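Local coordinates for septation protein imp2 (Schizosaccharomyces pombe, PDB 5C1F) that is required for normal septation, helping to disassemble the medial ring, and whose F-BAR domain, the part described here, belongs to a phospholipid-binding anchor between membrane and cytoskeleton, at residues Lys116-Gly121 and Asp209-Ile214; Leu24-Asp29 and Glu217-Leu222. All blocks are in the same frame, centred on the assembly; numbering follows the deposited sequence.

Contact 1 (Lys116-Gly121 and Asp209-Ile214); sequences KMIVSG and DKLQDI
Ile118 carries this contact alone for its helix, setting its terminal methyl against Lys210, Leu211 and Ile214. It lies inside helix 69-155, which runs on past both ends of 116-121. At Ile118 the CA-CB bond points toward 209-214, and CG1 lies opposite the carbonyl carbon (chi1 -73°). With the chain then extended (chi2 -177°), CD1 is carried straight out to the other helix. There it meets Ile214 CD1 end-on at 3.6 Å, two extended isoleucines reaching for each other methyl to methyl. It crosses Leu211 at a slant, with CD2 of that leucine 4.0 Å from Ile118 CD1. On the more exposed side, Lys210 offers only the base of its side chain: its CB is 4.1 Å from Ile118 CD1, while the extended chain places NZ well beyond the methyl of Ile118. Thr207, one turn before Lys210, also touches the isoleucine. Thr207, Lys210, Leu211 and Ile214 surround it at the spacing of a hole, consistent with knobs-into-holes packing. The interaction is purely apolar.

The helices run nearly antiparallel, 158° between their directions, with axes 11.5 Å apart at closest approach. At that spacing Ile118 is the one residue of 116-121 that reaches across. The seam joins helix 69-155 to helix 162-252 in the elongated F-BAR bundle. Leu211 continues inward onto Leu23 of helix 18-59 and Phe8 of the short helix 8-11, while on another side of helix 162-252 Asp209 and Asp213 both form salt bridges with Arg301 of the second subunit.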
ATOM      1  N   LYS A 116       5.425 -10.549  38.079  1.00 44.36           N
ATOM      2  CA  LYS A 116       5.818  -9.964  39.356  1.00 48.10           C
ATOM      3  C   LYS A 116       4.942 -10.479  40.493  1.00 45.00           C
ATOM      4  O   LYS A 116       5.435 -10.811  41.571  1.00 43.13           O
ATOM      5  CB  LYS A 116       5.746  -8.437  39.290  1.00 53.01           C
ATOM      6  CG  LYS A 116       6.147  -7.733  40.577  1.00 61.55           C
ATOM      7  CD  LYS A 116       5.881  -6.235  40.486  1.00 69.35           C
ATOM      8  CE  LYS A 116       6.351  -5.506  41.736  1.00 73.24           C
ATOM      9  NZ  LYS A 116       7.810  -5.698  41.969  1.00 76.03           N
ATOM     10  N   MET A 117       3.639 -10.547  40.241  1.00 42.53           N
ATOM     11  CA  MET A 117       2.694 -11.017  41.246  1.00 42.40           C
ATOM     12  C   MET A 117       2.864 -12.507  41.511  1.00 40.53           C
ATOM     13  O   MET A 117       2.777 -12.956  42.651  1.00 39.00           O
ATOM     14  CB  MET A 117       1.256 -10.714  40.814  1.00 39.30           C
ATOM     15  CG  MET A 117       0.875  -9.246  40.950  1.00 41.92           C
ATOM     16  SD  MET A 117      -0.811  -8.868  40.428  1.00 46.32           S
ATOM     17  CE  MET A 117      -0.666  -9.047  38.649  1.00 45.33           C
ATOM     18  N   ILE A 118       3.119 -13.272  40.454  1.00 41.13           N
ATOM     19  CA  ILE A 118       3.232 -14.721  40.578  1.00 46.43           C
ATOM     20  C   ILE A 118       4.579 -15.154  41.162  1.00 49.54           C
ATOM     21  O   ILE A 118       4.624 -15.955  42.096  1.00 35.80           O
ATOM     22  CB  ILE A 118       3.013 -15.408  39.220  1.00 44.93           C
ATOM     23  CG1 ILE A 118       1.533 -15.337  38.841  1.00 46.35           C
ATOM     24  CG2 ILE A 118       3.485 -16.855  39.265  1.00 42.47           C
ATOM     25  CD1 ILE A 118       1.188 -16.053  37.563  1.00 47.63           C
ATOM     26  N   VAL A 119       5.666 -14.617  40.615  1.00 58.46           N
ATOM     27  CA  VAL A 119       7.012 -14.950  41.076  1.00 65.06           C
ATOM     28  C   VAL A 119       7.204 -14.644  42.562  1.00 65.34           C
ATOM     29  O   VAL A 119       7.764 -15.453  43.300  1.00 71.03           O
ATOM     30  CB  VAL A 119       8.085 -14.197  40.256  1.00 70.96           C
ATOM     31  CG1 VAL A 119       9.419 -14.179  40.987  1.00 73.86           C
ATOM     32  CG2 VAL A 119       8.229 -14.822  38.875  1.00 71.68           C
ATOM     33  N   SER A 120       6.725 -13.480  42.995  1.00 64.49           N
ATOM     34  CA  SER A 120       6.859 -13.070  44.389  1.00 64.77           C
ATOM     35  C   SER A 120       6.196 -14.067  45.333  1.00 65.95           C
ATOM     36  O   SER A 120       6.827 -14.572  46.262  1.00 70.23           O
ATOM     37  CB  SER A 120       6.255 -11.679  44.600  1.00 68.39           C
ATOM     38  OG  SER A 120       4.849 -11.699  44.415  1.00 71.67           O
ATOM     39  N   GLY A 121       4.926 -14.360  45.075  1.00 63.10           N
ATOM     40  CA  GLY A 121       4.141 -15.212  45.948  1.00 63.16           C
ATOM     41  C   GLY A 121       4.457 -16.696  45.888  1.00 59.70           C
ATOM     42  O   GLY A 121       3.753 -17.501  46.494  1.00 63.87           O
ATOM     43  N   ASP A 209      -2.151 -23.420  38.312  1.00 37.95           N
ATOM     44  CA  ASP A 209      -3.443 -23.027  37.763  1.00 41.54           C
ATOM     45  C   ASP A 209      -3.349 -21.654  37.107  1.00 38.16           C
ATOM     46  O   ASP A 209      -3.816 -21.459  35.987  1.00 37.43           O
ATOM     47  CB  ASP A 209      -4.525 -23.024  38.850  1.00 45.33           C
ATOM     48  CG  ASP A 209      -5.054 -24.416  39.154  1.00 52.90           C
ATOM     49  OD1 ASP A 209      -5.021 -25.280  38.252  1.00 52.78           O
ATOM     50  OD2 ASP A 209      -5.509 -24.643  40.295  1.00 59.29           O
ATOM     51  N   LYS A 210      -2.731 -20.709  37.810  1.00 40.60           N
ATOM     52  CA  LYS A 210      -2.555 -19.354  37.297  1.00 39.09           C
ATOM     53  C   LYS A 210      -1.633 -19.327  36.084  1.00 39.75           C
ATOM     54  O   LYS A 210      -1.851 -18.554  35.150  1.00 40.52           O
ATOM     55  CB  LYS A 210      -2.005 -18.434  38.389  1.00 43.18           C
ATOM     56  CG  LYS A 210      -2.966 -18.201  39.539  1.00 46.39           C
ATOM     57  CD  LYS A 210      -2.384 -17.245  40.564  1.00 50.13           C
ATOM     58  CE  LYS A 210      -3.334 -17.051  41.732  1.00 56.73           C
ATOM     59  NZ  LYS A 210      -2.708 -16.266  42.831  1.00 63.66           N
ATOM     60  N   LEU A 211      -0.606 -20.172  36.102  1.00 38.50           N
ATOM     61  CA  LEU A 211       0.331 -20.252  34.987  1.00 32.16           C
ATOM     62  C   LEU A 211      -0.330 -20.875  33.766  1.00 35.43           C
ATOM     63  O   LEU A 211      -0.010 -20.522  32.632  1.00 42.57           O
ATOM     64  CB  LEU A 211       1.575 -21.046  35.384  1.00 37.22           C
ATOM     65  CG  LEU A 211       2.520 -20.310  36.336  1.00 43.30           C
ATOM     66  CD1 LEU A 211       3.683 -21.195  36.748  1.00 42.84           C
ATOM     67  CD2 LEU A 211       3.023 -19.030  35.691  1.00 41.76           C
ATOM     68  N   GLN A 212      -1.256 -21.799  33.998  1.00 38.35           N
ATOM     69  CA  GLN A 212      -2.003 -22.406  32.902  1.00 38.65           C
ATOM     70  C   GLN A 212      -2.993 -21.407  32.313  1.00 35.26           C
ATOM     71  O   GLN A 212      -3.226 -21.393  31.106  1.00 28.85           O
ATOM     72  CB  GLN A 212      -2.734 -23.664  33.365  1.00 40.37           C
ATOM     73  CG  GLN A 212      -3.484 -24.375  32.249  1.00 39.06           C
ATOM     74  CD  GLN A 212      -4.067 -25.698  32.692  1.00 42.02           C
ATOM     75  OE1 GLN A 212      -3.725 -26.213  33.756  1.00 41.88           O
ATOM     76  NE2 GLN A 212      -4.957 -26.257  31.878  1.00 40.05           N
ATOM     77  N   ASP A 213      -3.571 -20.573  33.171  1.00 32.80           N
ATOM     78  CA  ASP A 213      -4.461 -19.515  32.708  1.00 34.07           C
ATOM     79  C   ASP A 213      -3.717 -18.596  31.752  1.00 31.33           C
ATOM     80  O   ASP A 213      -4.205 -18.291  30.669  1.00 36.13           O
ATOM     81  CB  ASP A 213      -5.024 -18.711  33.883  1.00 37.52           C
ATOM     82  CG  ASP A 213      -6.062 -19.479  34.674  1.00 39.01           C
ATOM     83  OD1 ASP A 213      -6.558 -20.505  34.164  1.00 45.80           O
ATOM     84  OD2 ASP A 213      -6.391 -19.052  35.801  1.00 34.99           O
ATOM     85  N   ILE A 214      -2.523 -18.177  32.156  1.00 32.11           N
ATOM     86  CA  ILE A 214      -1.704 -17.281  31.348  1.00 31.83           C
ATOM     87  C   ILE A 214      -1.381 -17.881  29.985  1.00 28.56           C
ATOM     88  O   ILE A 214      -1.453 -17.192  28.966  1.00 25.09           O
ATOM     89  CB  ILE A 214      -0.391 -16.922  32.074  1.00 32.24           C
ATOM     90  CG1 ILE A 214      -0.677 -15.981  33.245  1.00 31.05           C
ATOM     91  CG2 ILE A 214       0.605 -16.277  31.115  1.00 25.55           C
ATOM     92  CD1 ILE A 214       0.563 -15.586  34.027  1.00 34.10           C
TER

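Contact 2 (Leu24-Asp29 and Glu217-Leu222); sequences LSRFSD and ERRHFL
Three guanidinium groups gather here, those of Arg26, Arg218 and Arg219. At the edge of the Arg26 group, close to its plane, lies Arg218 NH2, 3.3 Å from Arg26 NH2; the two planes stand almost square to each other, 83° apart. Both of these nitrogens are donors and they are not bonded to each other; the acid they share probably accounts for their closeness. The same Arg218 NH2 sits 3.4 Å above one face of the Arg219 guanidinium, displaced toward its rim, and Arg219 NH2 in turn lies in plane at the edge of Arg218. Arg26 NH2 approaches Arg219 NH2 less closely, at 4.4 Å.

All three meet the carboxylate of Glu215, just upstream on helix 162-252. Its OE1 takes a salt bridge from Arg26 NH2, and its OE2 those from Arg218 NH2 and Arg219 NE, so one carboxylate is shared by three arginines and would probably offset part of their charge, with acids of the second subunit offsetting more. Arg26 reaches it with a chain extended from CG to NE, CG anti to the backbone N (chi1 173°). Arg218 instead bends at chi3, 73°, which turns its guanidinium across the end of Arg26.

Arg218 NH1 forms a salt bridge with Glu67 of the second subunit, and Arg219 one with its Asp259 and a hydrogen bond with its Thr68. The cluster therefore bridges helix 18-59 and helix 162-252 at the dimer interface. The chain of Arg218 packs on Val30 and Ile33 of helix 18-59 and on Tyr107 of helix 69-155, on whose ring Phe221 stacks.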
ATOM      1  N   LEU A  24       8.806 -21.056  35.334  1.00 35.93           N
ATOM      2  CA  LEU A  24       9.256 -19.702  35.637  1.00 39.97           C
ATOM      3  C   LEU A  24      10.092 -19.151  34.490  1.00 40.53           C
ATOM      4  O   LEU A  24       9.915 -18.005  34.074  1.00 36.84           O
ATOM      5  CB  LEU A  24      10.051 -19.669  36.943  1.00 43.72           C
ATOM      6  CG  LEU A  24       9.243 -19.241  38.173  1.00 48.33           C
ATOM      7  CD1 LEU A  24       8.065 -20.180  38.409  1.00 49.36           C
ATOM      8  CD2 LEU A  24      10.130 -19.163  39.405  1.00 53.03           C
ATOM      9  N   SER A  25      10.992 -19.981  33.974  1.00 43.21           N
ATOM     10  CA  SER A  25      11.864 -19.583  32.875  1.00 44.34           C
ATOM     11  C   SER A  25      11.097 -19.389  31.568  1.00 39.89           C
ATOM     12  O   SER A  25      11.584 -18.729  30.652  1.00 36.89           O
ATOM     13  CB  SER A  25      12.971 -20.620  32.680  1.00 49.89           C
ATOM     14  OG  SER A  25      12.422 -21.906  32.458  1.00 52.33           O
ATOM     15  N   ARG A  26       9.900 -19.962  31.482  1.00 38.20           N
ATOM     16  CA  ARG A  26       9.096 -19.850  30.270  1.00 34.65           C
ATOM     17  C   ARG A  26       8.642 -18.409  30.029  1.00 33.58           C
ATOM     18  O   ARG A  26       8.410 -18.008  28.888  1.00 36.35           O
ATOM     19  CB  ARG A  26       7.882 -20.783  30.338  1.00 39.05           C
ATOM     20  CG  ARG A  26       6.905 -20.586  29.185  1.00 39.52           C
ATOM     21  CD  ARG A  26       5.904 -21.716  29.042  1.00 41.93           C
ATOM     22  NE  ARG A  26       4.911 -21.405  28.015  1.00 42.54           N
ATOM     23  CZ  ARG A  26       5.129 -21.500  26.706  1.00 39.94           C
ATOM     24  NH1 ARG A  26       6.310 -21.902  26.252  1.00 39.33           N
ATOM     25  NH2 ARG A  26       4.166 -21.192  25.847  1.00 37.35           N
ATOM     26  N   PHE A  27       8.534 -17.633  31.103  1.00 31.76           N
ATOM     27  CA  PHE A  27       8.135 -16.231  31.003  1.00 31.40           C
ATOM     28  C   PHE A  27       8.981 -15.454  29.997  1.00 33.40           C
ATOM     29  O   PHE A  27       8.473 -14.581  29.296  1.00 35.92           O
ATOM     30  CB  PHE A  27       8.211 -15.554  32.372  1.00 33.04           C
ATOM     31  CG  PHE A  27       6.971 -15.723  33.198  1.00 36.85           C
ATOM     32  CD1 PHE A  27       5.827 -14.994  32.908  1.00 38.01           C
ATOM     33  CD2 PHE A  27       6.943 -16.609  34.263  1.00 34.51           C
ATOM     34  CE1 PHE A  27       4.679 -15.146  33.664  1.00 37.50           C
ATOM     35  CE2 PHE A  27       5.797 -16.765  35.023  1.00 33.61           C
ATOM     36  CZ  PHE A  27       4.664 -16.033  34.722  1.00 35.73           C
ATOM     37  N   SER A  28      10.265 -15.786  29.923  1.00 37.90           N
ATOM     38  CA  SER A  28      11.178 -15.119  29.001  1.00 44.19           C
ATOM     39  C   SER A  28      10.967 -15.579  27.558  1.00 41.59           C
ATOM     40  O   SER A  28      11.238 -14.833  26.618  1.00 39.75           O
ATOM     41  CB  SER A  28      12.629 -15.360  29.420  1.00 47.16           C
ATOM     42  OG  SER A  28      12.950 -16.737  29.353  1.00 50.87           O
ATOM     43  N   ASP A  29      10.493 -16.811  27.389  1.00 38.66           N
ATOM     44  CA  ASP A  29      10.209 -17.348  26.060  1.00 38.57           C
ATOM     45  C   ASP A  29       8.940 -16.722  25.499  1.00 36.17           C
ATOM     46  O   ASP A  29       8.876 -16.365  24.322  1.00 38.16           O
ATOM     47  CB  ASP A  29      10.068 -18.871  26.106  1.00 40.95           C
ATOM     48  CG  ASP A  29      11.358 -19.566  26.488  1.00 42.46           C
ATOM     49  OD1 ASP A  29      12.439 -18.978  26.266  1.00 40.46           O
ATOM     50  OD2 ASP A  29      11.289 -20.701  27.004  1.00 41.56           O
ATOM     51  N   GLU A 217      -4.618 -18.020  27.875  1.00 31.14           N
ATOM     52  CA  GLU A 217      -4.975 -16.676  27.435  1.00 31.33           C
ATOM     53  C   GLU A 217      -4.002 -16.172  26.377  1.00 33.79           C
ATOM     54  O   GLU A 217      -4.389 -15.443  25.462  1.00 35.35           O
ATOM     55  CB  GLU A 217      -5.003 -15.709  28.617  1.00 26.20           C
ATOM     56  CG  GLU A 217      -6.081 -16.002  29.638  1.00 43.34           C
ATOM     57  CD  GLU A 217      -5.867 -15.243  30.929  1.00 53.74           C
ATOM     58  OE1 GLU A 217      -5.080 -14.271  30.924  1.00 57.45           O
ATOM     59  OE2 GLU A 217      -6.479 -15.623  31.951  1.00 60.45           O
ATOM     60  N   ARG A 218      -2.737 -16.561  26.514  1.00 30.48           N
ATOM     61  CA  ARG A 218      -1.699 -16.142  25.580  1.00 28.75           C
ATOM     62  C   ARG A 218      -2.025 -16.590  24.165  1.00 29.51           C
ATOM     63  O   ARG A 218      -1.879 -15.826  23.211  1.00 32.64           O
ATOM     64  CB  ARG A 218      -0.339 -16.702  25.997  1.00 28.07           C
ATOM     65  CG  ARG A 218       0.810 -16.263  25.112  1.00 27.52           C
ATOM     66  CD  ARG A 218       2.081 -17.036  25.428  1.00 24.85           C
ATOM     67  NE  ARG A 218       2.016 -18.415  24.952  1.00 29.12           N
ATOM     68  CZ  ARG A 218       2.408 -18.806  23.742  1.00 31.91           C
ATOM     69  NH1 ARG A 218       2.895 -17.921  22.882  1.00 33.92           N
ATOM     70  NH2 ARG A 218       2.314 -20.081  23.392  1.00 29.66           N
ATOM     71  N   ARG A 219      -2.478 -17.832  24.038  1.00 26.16           N
ATOM     72  CA  ARG A 219      -2.766 -18.403  22.733  1.00 29.59           C
ATOM     73  C   ARG A 219      -4.040 -17.816  22.137  1.00 32.84           C
ATOM     74  O   ARG A 219      -4.119 -17.596  20.928  1.00 29.62           O
ATOM     75  CB  ARG A 219      -2.861 -19.927  22.833  1.00 31.28           C
ATOM     76  CG  ARG A 219      -1.542 -20.566  23.249  1.00 29.44           C
ATOM     77  CD  ARG A 219      -1.567 -22.079  23.152  1.00 31.38           C
ATOM     78  NE  ARG A 219      -0.260 -22.644  23.481  1.00 37.29           N
ATOM     79  CZ  ARG A 219       0.637 -23.038  22.585  1.00 36.88           C
ATOM     80  NH1 ARG A 219       0.369 -22.950  21.288  1.00 32.85           N
ATOM     81  NH2 ARG A 219       1.801 -23.531  22.985  1.00 38.28           N
ATOM     82  N   HIS A 220      -5.033 -17.556  22.982  1.00 31.85           N
ATOM     83  CA  HIS A 220      -6.239 -16.873  22.528  1.00 29.14           C
ATOM     84  C   HIS A 220      -5.895 -15.458  22.079  1.00 27.94           C
ATOM     85  O   HIS A 220      -6.414 -14.973  21.074  1.00 25.44           O
ATOM     86  CB  HIS A 220      -7.300 -16.837  23.626  1.00 33.74           C
ATOM     87  CG  HIS A 220      -8.048 -18.124  23.789  1.00 41.21           C
ATOM     88  ND1 HIS A 220      -8.924 -18.600  22.839  1.00 43.99           N
ATOM     89  CD2 HIS A 220      -8.058 -19.028  24.799  1.00 40.12           C
ATOM     90  CE1 HIS A 220      -9.439 -19.747  23.252  1.00 46.97           C
ATOM     91  NE2 HIS A 220      -8.930 -20.027  24.438  1.00 44.17           N
ATOM     92  N   PHE A 221      -5.014 -14.805  22.831  1.00 24.49           N
ATOM     93  CA  PHE A 221      -4.593 -13.449  22.503  1.00 26.65           C
ATOM     94  C   PHE A 221      -3.935 -13.387  21.126  1.00 31.46           C
ATOM     95  O   PHE A 221      -4.308 -12.568  20.287  1.00 36.53           O
ATOM     96  CB  PHE A 221      -3.635 -12.908  23.566  1.00 26.39           C
ATOM     97  CG  PHE A 221      -2.858 -11.703  23.117  1.00 30.88           C
ATOM     98  CD1 PHE A 221      -3.461 -10.456  23.056  1.00 28.96           C
ATOM     99  CD2 PHE A 221      -1.528 -11.819  22.743  1.00 28.58           C
ATOM    100  CE1 PHE A 221      -2.748  -9.346  22.633  1.00 26.92           C
ATOM    101  CE2 PHE A 221      -0.811 -10.713  22.318  1.00 23.88           C
ATOM    102  CZ  PHE A 221      -1.422  -9.476  22.262  1.00 25.08           C
ATOM    103  N   LEU A 222      -2.959 -14.260  20.898  1.00 28.36           N
ATOM    104  CA  LEU A 222      -2.215 -14.262  19.643  1.00 31.43           C
ATOM    105  C   LEU A 222      -3.114 -14.552  18.442  1.00 26.81           C
ATOM    106  O   LEU A 222      -2.952 -13.946  17.385  1.00 24.30           O
ATOM    107  CB  LEU A 222      -1.066 -15.273  19.707  1.00 20.17           C
ATOM    108  CG  LEU A 222       0.091 -14.845  20.614  1.00 22.53           C
ATOM    109  CD1 LEU A 222       1.199 -15.889  20.652  1.00 21.61           C
ATOM    110  CD2 LEU A 222       0.640 -13.498  20.169  1.00 19.71           C
TER

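How the contacts relate
After the short helix 8-11 the chain enters helix 18-59, which supplies residues 24-29 of contact 2, then helix 69-155, which supplies 116-121 of contact 1. It returns along helix 162-252, passing 209-214 before 217-222. Contact 1 thus closes an inner loop of 87 residues, nested inside the 187-residue loop closed by contact 2; the two do not cross. Their centres are 11 Å apart and they join directly, Phe27 CZ lying 3.6 Å from Leu211 CD2. Together they fasten both other long helices to helix 162-252, one by apolar packing, the other by arginines that share Glu215 of helix 162-252, and both reach the second subunit.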